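Local coordinates for probable enoyl-CoA hydratase/isomerase (Mycobacterium abscessus, PDB 3SWX), which probably acts on enoyl-CoA thioesters as a hydratase or isomerase of the crotonase family, hydrating or shifting the carbon-carbon double bond, at residues Arg12-Arg15 with Leu20-Gly23; Ile22-Pro27 with Asn31-Thr36; Val58-Gly63 with Glu192-Ala197; Gly89-Asn92 with Gly98-Leu101; Asn92-Asp97 with Leu114-Glu119. One frame throughout, in Å; residues are numbered along the deposited sequence.

Contact 1 of 5, residues Arg12-Arg15 with Leu20-Gly23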
# COMPACT_ATOMS: atom_id res chain seq x y z
N ARG B 12 23.90 23.48 4.73
CA ARG B 12 25.23 23.11 4.38
C ARG B 12 25.17 22.26 3.11
O ARG B 12 24.61 21.15 3.13
CB ARG B 12 25.88 22.31 5.52
CG ARG B 12 27.31 21.91 5.22
CD ARG B 12 27.76 20.82 6.16
NE ARG B 12 29.17 20.51 5.96
CZ ARG B 12 29.85 19.60 6.66
NH1 ARG B 12 29.25 18.89 7.61
NH2 ARG B 12 31.12 19.39 6.39
N ILE B 13 25.74 22.76 2.03
CA ILE B 13 25.68 22.09 0.76
C ILE B 13 27.05 21.62 0.29
O ILE B 13 28.02 22.37 0.34
CB ILE B 13 25.00 23.00 -0.29
CG1 ILE B 13 23.50 23.12 0.06
CG2 ILE B 13 25.21 22.44 -1.71
CD1 ILE B 13 22.58 23.36 -1.10
N ARG B 14 27.11 20.38 -0.17
CA ARG B 14 28.31 19.85 -0.79
C ARG B 14 27.91 19.00 -1.97
O ARG B 14 26.74 18.58 -2.06
CB ARG B 14 29.09 18.97 0.20
CG ARG B 14 29.56 19.67 1.46
CD ARG B 14 30.04 18.67 2.48
NE ARG B 14 28.94 18.13 3.28
CZ ARG B 14 29.03 17.08 4.10
NH1 ARG B 14 30.15 16.40 4.22
NH2 ARG B 14 27.97 16.69 4.79
N ARG B 15 28.88 18.76 -2.86
CA ARG B 15 28.73 17.86 -4.01
C ARG B 15 29.75 16.74 -3.95
O ARG B 15 30.93 16.98 -3.71
CB ARG B 15 29.01 18.59 -5.31
CG ARG B 15 27.95 19.50 -5.78
CD ARG B 15 28.18 19.77 -7.25
NE ARG B 15 27.23 20.76 -7.76
CZ ARG B 15 26.86 20.86 -9.03
NH1 ARG B 15 27.34 20.04 -9.97
NH2 ARG B 15 26.01 21.80 -9.37
N LEU B 20 24.20 15.49 -4.95
CA LEU B 20 24.09 16.68 -4.10
C LEU B 20 23.79 16.27 -2.66
O LEU B 20 22.92 15.41 -2.42
CB LEU B 20 22.95 17.58 -4.58
CG LEU B 20 22.91 19.00 -4.00
CD1 LEU B 20 24.09 19.79 -4.51
CD2 LEU B 20 21.61 19.69 -4.45
N VAL B 21 24.50 16.86 -1.72
CA VAL B 21 24.32 16.57 -0.29
C VAL B 21 23.93 17.86 0.43
O VAL B 21 24.72 18.80 0.51
CB VAL B 21 25.61 15.94 0.33
CG1 VAL B 21 25.40 15.55 1.78
CG2 VAL B 21 26.06 14.70 -0.46
N ILE B 22 22.70 17.90 0.93
CA ILE B 22 22.16 19.09 1.57
C ILE B 22 21.94 18.79 3.02
O ILE B 22 21.24 17.81 3.36
CB ILE B 22 20.78 19.48 0.99
CG1 ILE B 22 20.88 19.70 -0.53
CG2 ILE B 22 20.20 20.71 1.73
CD1 ILE B 22 19.49 19.67 -1.24
N GLY B 23 22.53 19.62 3.88
CA GLY B 23 22.39 19.46 5.32
C GLY B 23 21.58 20.61 5.92
O GLY B 23 21.93 21.77 5.74
O HOH W 1 26.15 18.95 3.00

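Contact 2 of 5, residues Ile22-Pro27 with Asn31-Thr36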
# COMPACT_ATOMS: atom_id res chain seq x y z
N ILE B 22 22.70 17.90 0.93
CA ILE B 22 22.16 19.09 1.57
C ILE B 22 21.94 18.79 3.02
O ILE B 22 21.24 17.81 3.36
CB ILE B 22 20.78 19.48 0.99
CG1 ILE B 22 20.88 19.70 -0.53
CG2 ILE B 22 20.20 20.71 1.73
CD1 ILE B 22 19.49 19.67 -1.24
N GLY B 23 22.53 19.62 3.88
CA GLY B 23 22.39 19.46 5.32
C GLY B 23 21.58 20.61 5.92
O GLY B 23 21.93 21.77 5.74
N LEU B 24 20.48 20.28 6.58
CA LEU B 24 19.78 21.28 7.38
C LEU B 24 20.79 21.76 8.41
O LEU B 24 21.42 20.95 9.10
CB LEU B 24 18.53 20.72 8.05
CG LEU B 24 17.47 20.03 7.16
CD1 LEU B 24 16.31 19.54 8.04
CD2 LEU B 24 16.97 20.94 6.01
N ASN B 25 20.96 23.06 8.52
CA ASN B 25 22.06 23.56 9.34
C ASN B 25 21.66 24.69 10.30
O ASN B 25 22.24 25.77 10.26
CB ASN B 25 23.25 23.98 8.42
CG ASN B 25 24.53 24.22 9.21
OD1 ASN B 25 24.70 23.66 10.29
ND2 ASN B 25 25.41 25.05 8.69
N ARG B 26 20.68 24.42 11.17
CA ARG B 26 20.37 25.32 12.30
C ARG B 26 20.44 24.51 13.59
O ARG B 26 19.46 24.43 14.36
CB ARG B 26 19.00 25.98 12.15
CG ARG B 26 18.82 26.73 10.82
CD ARG B 26 17.46 27.41 10.74
NE ARG B 26 17.34 28.46 11.76
CZ ARG B 26 16.33 28.59 12.63
NH1 ARG B 26 15.30 27.75 12.64
NH2 ARG B 26 16.37 29.60 13.50
N PRO B 27 21.60 23.88 13.83
CA PRO B 27 21.70 22.88 14.89
C PRO B 27 21.38 23.41 16.29
O PRO B 27 20.76 22.70 17.06
CB PRO B 27 23.16 22.41 14.78
CG PRO B 27 23.88 23.55 14.10
CD PRO B 27 22.88 24.06 13.12
N ASN B 31 17.33 22.32 14.10
CA ASN B 31 16.89 22.35 12.71
C ASN B 31 15.40 22.62 12.54
O ASN B 31 14.77 22.06 11.64
CB ASN B 31 17.28 21.04 12.01
CG ASN B 31 18.78 20.86 11.92
OD1 ASN B 31 19.53 21.85 11.84
ND2 ASN B 31 19.24 19.61 11.94
N ALA B 32 14.83 23.47 13.39
CA ALA B 32 13.45 23.90 13.23
C ALA B 32 13.34 24.75 11.97
O ALA B 32 14.19 25.60 11.72
CB ALA B 32 12.96 24.70 14.47
N PHE B 33 12.32 24.51 11.16
CA PHE B 33 12.14 25.26 9.91
C PHE B 33 11.58 26.65 10.21
O PHE B 33 10.41 26.81 10.57
CB PHE B 33 11.24 24.50 8.94
CG PHE B 33 11.97 23.48 8.11
CD1 PHE B 33 12.56 23.83 6.91
CD2 PHE B 33 12.05 22.16 8.53
CE1 PHE B 33 13.21 22.87 6.13
CE2 PHE B 33 12.72 21.21 7.77
CZ PHE B 33 13.30 21.57 6.57
N ASP B 34 12.45 27.65 10.10
CA ASP B 34 12.00 29.05 10.12
C ASP B 34 11.74 29.47 8.67
O ASP B 34 11.90 28.65 7.75
CB ASP B 34 13.01 29.96 10.85
CG ASP B 34 14.37 30.07 10.15
OD1 ASP B 34 14.76 29.18 9.36
OD2 ASP B 34 15.08 31.06 10.44
N LYS B 35 11.31 30.72 8.46
CA LYS B 35 11.04 31.23 7.12
C LYS B 35 12.28 31.07 6.21
O LYS B 35 12.15 30.60 5.07
CB LYS B 35 10.60 32.70 7.17
N THR B 36 13.45 31.44 6.71
CA THR B 36 14.67 31.37 5.89
C THR B 36 14.96 29.93 5.43
O THR B 36 15.14 29.70 4.23
CB THR B 36 15.89 32.00 6.61
OG1 THR B 36 15.56 33.34 6.98
CG2 THR B 36 17.16 32.03 5.70

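Contact 3 of 5, residues Val58-Gly63 with Glu192-Ala197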
# COMPACT_ATOMS: atom_id res chain seq x y z
N VAL B 58 20.77 13.95 -1.49
CA VAL B 58 20.69 13.41 -0.14
C VAL B 58 20.41 14.57 0.80
O VAL B 58 21.10 15.58 0.75
CB VAL B 58 22.00 12.73 0.25
CG1 VAL B 58 22.03 12.39 1.73
CG2 VAL B 58 22.19 11.47 -0.57
N LEU B 59 19.38 14.43 1.64
CA LEU B 59 18.99 15.45 2.60
C LEU B 59 19.06 14.84 4.00
O LEU B 59 18.52 13.75 4.24
CB LEU B 59 17.57 15.95 2.31
CG LEU B 59 16.96 16.95 3.31
CD1 LEU B 59 17.78 18.24 3.39
CD2 LEU B 59 15.52 17.26 2.87
N TYR B 60 19.78 15.52 4.90
CA TYR B 60 19.98 15.08 6.28
C TYR B 60 19.97 16.35 7.13
O TYR B 60 19.80 17.46 6.60
CB TYR B 60 21.31 14.32 6.43
CG TYR B 60 22.50 15.23 6.34
CD1 TYR B 60 22.92 15.74 5.10
CD2 TYR B 60 23.20 15.63 7.49
CE1 TYR B 60 23.98 16.60 5.02
CE2 TYR B 60 24.26 16.48 7.41
CZ TYR B 60 24.65 16.96 6.17
OH TYR B 60 25.71 17.83 6.08
N GLY B 61 20.12 16.20 8.44
CA GLY B 61 20.22 17.34 9.35
C GLY B 61 21.53 17.34 10.13
O GLY B 61 21.95 16.30 10.58
N GLU B 62 22.16 18.51 10.28
CA GLU B 62 23.35 18.66 11.15
C GLU B 62 22.94 18.66 12.62
O GLU B 62 21.81 19.01 12.95
CB GLU B 62 24.12 19.95 10.83
CG GLU B 62 24.88 19.94 9.47
CD GLU B 62 26.20 19.18 9.54
OE1 GLU B 62 26.86 19.24 10.60
OE2 GLU B 62 26.59 18.52 8.54
N GLY B 63 23.85 18.27 13.51
CA GLY B 63 23.61 18.30 14.94
C GLY B 63 22.82 17.12 15.51
O GLY B 63 22.75 16.05 14.89
N GLU B 192 25.62 6.56 10.86
CA GLU B 192 25.93 6.06 9.50
C GLU B 192 24.87 6.35 8.44
O GLU B 192 25.00 5.91 7.30
CB GLU B 192 26.06 4.55 9.49
CG GLU B 192 26.80 3.99 10.62
CD GLU B 192 28.10 3.54 10.22
OE1 GLU B 192 28.31 2.30 10.32
OE2 GLU B 192 28.91 4.41 9.79
N HIS B 193 23.81 7.02 8.85
CA HIS B 193 22.66 7.28 7.98
C HIS B 193 23.02 8.11 6.75
O HIS B 193 22.58 7.80 5.66
CB HIS B 193 21.52 7.94 8.76
CG HIS B 193 21.93 9.14 9.56
ND1 HIS B 193 22.86 9.07 10.58
CD2 HIS B 193 21.53 10.43 9.50
CE1 HIS B 193 23.02 10.28 11.10
NE2 HIS B 193 22.23 11.12 10.46
N VAL B 194 23.82 9.16 6.94
CA VAL B 194 24.20 10.03 5.81
C VAL B 194 25.12 9.27 4.82
O VAL B 194 24.84 9.24 3.63
CB VAL B 194 24.90 11.32 6.25
CG1 VAL B 194 24.99 12.29 5.06
CG2 VAL B 194 24.16 11.98 7.44
N ASP B 195 26.16 8.62 5.32
CA ASP B 195 27.02 7.82 4.42
C ASP B 195 26.29 6.66 3.72
O ASP B 195 26.62 6.35 2.58
CB ASP B 195 28.25 7.27 5.15
CG ASP B 195 29.20 8.37 5.60
OD1 ASP B 195 29.24 9.46 4.97
OD2 ASP B 195 29.91 8.15 6.58
N THR B 196 25.33 6.03 4.39
CA THR B 196 24.57 4.95 3.75
C THR B 196 23.72 5.55 2.64
O THR B 196 23.68 5.00 1.53
CB THR B 196 23.73 4.13 4.75
OG1 THR B 196 24.61 3.55 5.72
CG2 THR B 196 22.94 3.00 4.06
N ALA B 197 23.09 6.69 2.91
CA ALA B 197 22.26 7.35 1.90
C ALA B 197 23.08 7.81 0.67
O ALA B 197 22.63 7.67 -0.45
CB ALA B 197 21.48 8.53 2.52

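Contact 4 of 5, residues Gly89-Asn92 with Gly98-Leu101. With EDO (1,2-ethanediol), chain D.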
# COMPACT_ATOMS: atom_id res chain seq x y z
N GLY B 89 13.06 30.39 -8.39
CA GLY B 89 12.39 29.23 -8.92
C GLY B 89 12.75 28.11 -7.95
O GLY B 89 13.67 27.29 -8.17
N GLY B 90 12.05 28.11 -6.82
CA GLY B 90 12.12 27.00 -5.88
C GLY B 90 11.06 25.96 -6.18
O GLY B 90 10.26 26.13 -7.10
N ILE B 91 11.09 24.87 -5.42
CA ILE B 91 10.00 23.92 -5.38
C ILE B 91 9.69 23.59 -3.93
O ILE B 91 10.61 23.40 -3.14
CB ILE B 91 10.34 22.62 -6.15
CG1 ILE B 91 9.14 21.68 -6.14
CG2 ILE B 91 11.59 21.90 -5.55
CD1 ILE B 91 9.32 20.47 -7.05
N ASN B 92 8.41 23.55 -3.57
CA ASN B 92 8.02 23.18 -2.22
C ASN B 92 8.69 21.83 -1.87
O ASN B 92 8.46 20.83 -2.54
CB ASN B 92 6.49 23.12 -2.07
CG ASN B 92 6.04 22.83 -0.67
OD1 ASN B 92 6.79 22.30 0.13
ND2 ASN B 92 4.79 23.13 -0.37
N GLY B 98 1.36 20.59 -6.31
CA GLY B 98 1.12 20.21 -7.70
C GLY B 98 2.39 19.95 -8.50
O GLY B 98 2.33 19.62 -9.68
N ARG B 99 3.54 20.08 -7.84
CA ARG B 99 4.82 19.89 -8.50
C ARG B 99 5.73 18.98 -7.68
O ARG B 99 5.88 19.17 -6.48
CB ARG B 99 5.47 21.27 -8.69
CG ARG B 99 6.71 21.27 -9.58
CD ARG B 99 7.22 22.70 -9.77
NE ARG B 99 8.50 22.74 -10.46
CZ ARG B 99 9.39 23.72 -10.33
NH1 ARG B 99 9.16 24.75 -9.51
NH2 ARG B 99 10.54 23.67 -11.01
N GLN B 100 6.34 18.02 -8.35
CA GLN B 100 7.29 17.13 -7.71
C GLN B 100 8.64 17.08 -8.44
O GLN B 100 8.74 17.40 -9.64
CB GLN B 100 6.71 15.71 -7.64
CG GLN B 100 5.54 15.60 -6.70
CD GLN B 100 4.27 15.29 -7.40
OE1 GLN B 100 3.75 16.11 -8.20
NE2 GLN B 100 3.73 14.11 -7.12
N LEU B 101 9.67 16.67 -7.70
CA LEU B 101 11.02 16.49 -8.25
C LEU B 101 11.09 15.43 -9.35
O LEU B 101 10.48 14.35 -9.24
CB LEU B 101 12.01 16.12 -7.14
CG LEU B 101 12.32 17.22 -6.13
CD1 LEU B 101 13.24 16.69 -5.03
CD2 LEU B 101 12.94 18.45 -6.86
C1 EDO D . 4.19 22.97 3.61
O1 EDO D . 3.42 23.37 2.45
C2 EDO D . 4.95 24.15 4.23
O2 EDO D . 4.36 25.43 3.93

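Contact 5 of 5, residues Asn92-Asp97 with Leu114-Glu119. With EDO (1,2-ethanediol), chain D.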
# COMPACT_ATOMS: atom_id res chain seq x y z
N ASN B 92 8.41 23.55 -3.57
CA ASN B 92 8.02 23.18 -2.22
C ASN B 92 8.69 21.83 -1.87
O ASN B 92 8.46 20.83 -2.54
CB ASN B 92 6.49 23.12 -2.07
CG ASN B 92 6.04 22.83 -0.67
OD1 ASN B 92 6.79 22.30 0.13
ND2 ASN B 92 4.79 23.13 -0.37
N PRO B 93 9.56 21.82 -0.85
CA PRO B 93 10.26 20.57 -0.51
C PRO B 93 9.31 19.42 -0.18
O PRO B 93 9.64 18.28 -0.47
CB PRO B 93 11.11 20.94 0.70
CG PRO B 93 11.34 22.43 0.55
CD PRO B 93 10.02 22.94 -0.01
N TRP B 94 8.13 19.73 0.38
CA TRP B 94 7.09 18.73 0.65
C TRP B 94 6.28 18.34 -0.59
O TRP B 94 5.52 17.35 -0.56
CB TRP B 94 6.18 19.21 1.80
CG TRP B 94 6.93 19.18 3.09
CD1 TRP B 94 6.95 18.19 4.00
CD2 TRP B 94 7.83 20.19 3.56
NE1 TRP B 94 7.79 18.52 5.05
CE2 TRP B 94 8.34 19.75 4.79
CE3 TRP B 94 8.24 21.44 3.07
CZ2 TRP B 94 9.26 20.50 5.53
CZ3 TRP B 94 9.15 22.18 3.82
CH2 TRP B 94 9.64 21.71 5.02
N GLN B 95 6.44 19.10 -1.67
CA GLN B 95 5.93 18.70 -2.99
C GLN B 95 4.42 18.36 -2.97
O GLN B 95 3.98 17.36 -3.56
CB GLN B 95 6.76 17.56 -3.56
CG GLN B 95 8.25 17.89 -3.68
CD GLN B 95 9.10 16.68 -3.98
OE1 GLN B 95 8.95 16.04 -5.01
NE2 GLN B 95 10.00 16.35 -3.06
N VAL B 96 3.65 19.22 -2.33
CA VAL B 96 2.20 19.10 -2.21
C VAL B 96 1.44 20.27 -2.86
O VAL B 96 0.27 20.47 -2.56
CB VAL B 96 1.77 19.03 -0.73
CG1 VAL B 96 2.12 17.71 -0.13
CG2 VAL B 96 2.39 20.18 0.06
N ASP B 97 2.08 21.04 -3.74
CA ASP B 97 1.42 22.14 -4.43
C ASP B 97 1.21 21.84 -5.90
O ASP B 97 0.90 22.73 -6.65
CB ASP B 97 2.20 23.46 -4.29
CG ASP B 97 2.33 23.92 -2.84
OD1 ASP B 97 1.41 23.67 -2.03
OD2 ASP B 97 3.36 24.54 -2.52
N LEU B 114 10.18 15.06 13.98
CA LEU B 114 8.85 15.51 14.36
C LEU B 114 8.12 16.13 13.19
O LEU B 114 8.73 16.76 12.35
CB LEU B 114 8.91 16.53 15.50
CG LEU B 114 9.75 16.16 16.72
CD1 LEU B 114 9.85 17.37 17.69
CD2 LEU B 114 9.19 14.94 17.39
N THR B 115 6.79 15.96 13.20
CA THR B 115 5.86 16.68 12.35
C THR B 115 6.33 16.75 10.88
O THR B 115 6.32 15.74 10.16
CB THR B 115 5.57 18.10 12.96
OG1 THR B 115 6.78 18.85 13.05
CG2 THR B 115 4.95 17.98 14.36
N LEU B 116 6.79 17.93 10.46
CA LEU B 116 7.21 18.16 9.07
C LEU B 116 8.36 17.26 8.64
O LEU B 116 8.52 16.98 7.45
CB LEU B 116 7.63 19.61 8.85
CG LEU B 116 6.56 20.66 8.65
CD1 LEU B 116 7.27 22.02 8.48
CD2 LEU B 116 5.66 20.34 7.44
N GLY B 117 9.17 16.81 9.60
CA GLY B 117 10.27 15.90 9.31
C GLY B 117 9.81 14.55 8.76
O GLY B 117 10.42 13.99 7.86
N ILE B 118 8.75 14.01 9.36
CA ILE B 118 8.11 12.77 8.90
C ILE B 118 7.65 12.98 7.47
O ILE B 118 7.85 12.13 6.60
CB ILE B 118 6.90 12.40 9.77
CG1 ILE B 118 7.32 12.09 11.21
CG2 ILE B 118 6.21 11.17 9.20
CD1 ILE B 118 6.16 11.73 12.17
N GLU B 119 7.09 14.16 7.22
CA GLU B 119 6.52 14.50 5.93
C GLU B 119 7.59 14.73 4.86
O GLU B 119 7.36 14.42 3.68
CB GLU B 119 5.56 15.67 6.10
CG GLU B 119 4.29 15.24 6.84
CD GLU B 119 3.34 16.39 7.14
OE1 GLU B 119 2.15 16.28 6.81
OE2 GLU B 119 3.80 17.40 7.71
C1 EDO D . 4.19 22.97 3.61
O1 EDO D . 3.42 23.37 2.45
C2 EDO D . 4.95 24.15 4.23
O2 EDO D . 4.36 25.43 3.93

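Contact 1 of 5, residues Arg12-Arg15 with Leu20-Gly23
R14 reaches across to V21, where its NH2 lies 4.1 Å from V21 CG1 in an oblique approach. The guanidiniums of R12 and R14 lie over one another's faces, each CZ 3.7 Å above the plane of the other. Such closeness of like charges is plausible because both have partners: R12 NH1 makes a salt bridge with E62, just past the end of strand 56-61, and R14 NH2 bonds to the hydroxyl of Y60 on that strand. A water sits at the edge of the R14 guanidinium, in its plane, where NE donates to it at 2.9 Å. It passes its own hydrogens to R12 O and V21 O, each of which already accepts a backbone N-H. A bend at R14 chi3 (-85°) turns the guanidinium back toward that water.

The backbones form a regular antiparallel ladder. R12 and G23 are one hydrogen-bonded pair and R14 and V21 the other, with R14 N to V21 O at 2.9 Å and V21 N to R14 O at 2.8 Å. Side chains alternate, so I13 joins L20 and I22 on the face away from R12 and R14, with I13 CG2 4.0 Å from L20 CD1. Branched aliphatics suit this face, which meets A44, L45 and Y48 of helix 35-50. The hairpin closes one end of the six-stranded sheet: strand 11-16 is outermost, while strand 19-24 bonds in parallel to strand 56-61.

Contact 2 of 5, residues Ile22-Pro27 with Asn31-Thr36
R26 and D34 meet through two torsions. The arginine chain folds at chi3 (64°), and D34 sets its CG between its backbone N and carbonyl carbon (chi1 65°), bringing the carboxylate under the guanidinium. The two planes are only 8° apart, with R26 CZ 3.5 Å from D34 CG. This is a salt bridge by charge alone, since no N-H points at the oxygens. The hydrogen bond goes elsewhere: R26 NH1 reaches A32 O at 2.6 Å, within the guanidinium plane but bent at the hydrogen.

N31 ties the start of the turn to its end. Its OD1 takes the N-H of R26 at 2.9 Å, nearly along the C=O axis, while N31 N donates to R26 O at 3.0 Å from above the carbonyl plane. Asparagine suits the place because its amide also donates from ND2 to the carbonyls of E62 and F66. L24 and F33 supply the apolar part, crossing at about a right angle with L24 CD2 3.8 Å from F33 CZ.

D34 is the N-cap of helix 35-50, its OD1 accepting from M37 N. The turn therefore links the end of strand 19-24 to the helix of a beta-alpha-beta unit that returns through strand 56-61.

Contact 3 of 5, residues Val58-Gly63 with Glu192-Ala197
Y60 and V194 cross obliquely, the valine presenting both methyls to the aromatic ring. V194 CG1 stands over one face, 4.2 Å from the ring centroid and 21° off its normal, a CH-pi contact. The other methyl, CG2, sits nearer the root of the side chain, 3.8 Å from Y60 CD2 and as close to CB. Y60 places CG between its backbone N and carbonyl carbon (chi1 72°), which turns the ring toward the helix. CG2 of V194 also lies over the rim of the H193 ring, so the valine touches two rings.

One helical turn further on, V58 meets A197. V58 CG1 is 4.0 Å from A197 CB, while V58 CG2 turns to the helix backbone, 3.8 Å from A197 O. A small alanine lets strand and helix come close, and the branched valine fills the width beside it.

The polar end of Y60 has its own fixings: OH donates to E62 OE2 at 2.7 Å, which accepts with its anti lone pair, and also bonds to R14 NH2. In the first turn of the helix, E192 O receives both T196 N and T196 OG1, from opposite faces of its carbonyl plane.

Strand 58-61 and helix 193-197 run antiparallel, their axes 9.0 Å apart. The helix packs on one face of the mixed sheet of this crotonase-like fold, lined up with the strands, with H193 and A197 on A108 of strand 105-109 and T196 on I128 of strand 126-130, whereas L59 turns to the other face, toward I22 and L24 of strand 19-24.

Contact 4 of 5, residues Gly89-Asn92 with Gly98-Leu101
I91 presses its long branch into the backbone and side chain of R99. Both segments belong to the irregular connection between helix 76-81 and strand 105-109 of this crotonase-family fold, so side chains, in place of a strand ladder, hold the two arms together. CD1 of I91 lies 3.7 Å from R99 CG and equally close to R99 O. The extended form of isoleucine, with CG1 anti to its backbone N (chi1 -177°), carries that methyl across the gap. Its shorter branch goes another way: CG2 touches L101 CD2 at 3.9 Å, so a single buried residue meets two positions of the opposite arm.

R99 crosses the isoleucine at a slant, its chain extended from CG to NE. This stretch delivers the guanidinium over I91, whose CB stands 4.1 Å above the guanidinium plane, toward its rim. Arginine suits an exposed arm here because its methylenes cover the isoleucine while the charged end can remain near the surface. NH1 of R99 comes within 3.0 Å of G90 O.

The next shell holds both arms. I91 forms a backbone bond with A42 and packs on L45 of helix 35-50. L101 N is held by the side-chain oxygen of Q95, and L101 O accepts from R220 of helix 209-225, against which Q100 also lies. G98 allows the chain to turn, since at its positive phi a side chain would jam against the preceding carbonyl. Beyond I91, N92 ND2 donates to O1 of a bound 1,2-ethanediol at 3.1 Å, with an N-H...O angle of 156°.

Contact 5 of 5, residues Asn92-Asp97 with Leu114-Glu119
The hydrogen bond across the contact runs from W94 NE1 to L116 O, 2.9 Å long and almost straight at 173°. The acceptor lies in the plane of the indole, so the ring meets helix 116-123 with its N-H edge.

Apolar contact surrounds this bond. L116 CD2 lies over the indole face, 4.0 Å from the centroid of the five-membered ring, a CH-pi contact. At the ring edge, W94 CD1 meets E119 CB at 3.6 Å. Tryptophan suits the place by joining a buried polar N-H to a broad apolar surface.

The ring is delivered by a type I turn from N92 to Q95, closed by Q95 N to N92 O at 2.8 Å, together with an Asx turn in which N92 OD1 accepts from W94 N at 2.9 Å. W94 CG, anti to the carbonyl carbon (chi1 -70°), points the ring from this turn to the helix. N92 ND2 also bonds to D97 OD2, at 2.9 Å, from above the carboxylate plane. In crotonase-fold enzymes, an amide at the start of the corresponding helix serves the oxyanion hole, so L116 probably lies close to the acyl pocket.

Further bonds fix both sides. The carbonyls of W94 and Q95 accept from R153, and E119 OE1 takes the backbone N-H groups of G148 and A150.

Contacts 1, 2 and 3 gather round one sheet: strand 19-24 serves the first two and bonds to strand 56-61 of contact 3, which buries apolar side chains under a helix. Contacts 1 and 2 are only partly buried, and their arginines bring charge to the rim of the fold. Contact 4 and one side of contact 5 lie in the long connection before strand 105-109; the two contacts share N92 and are joined by the Q95 side chain. Both are buried, but contact 4 packs loop on loop, whereas contact 5 seats an indole on a helix start. F33 and W94, meeting edge-to-face, bring contacts 2 and 5 together.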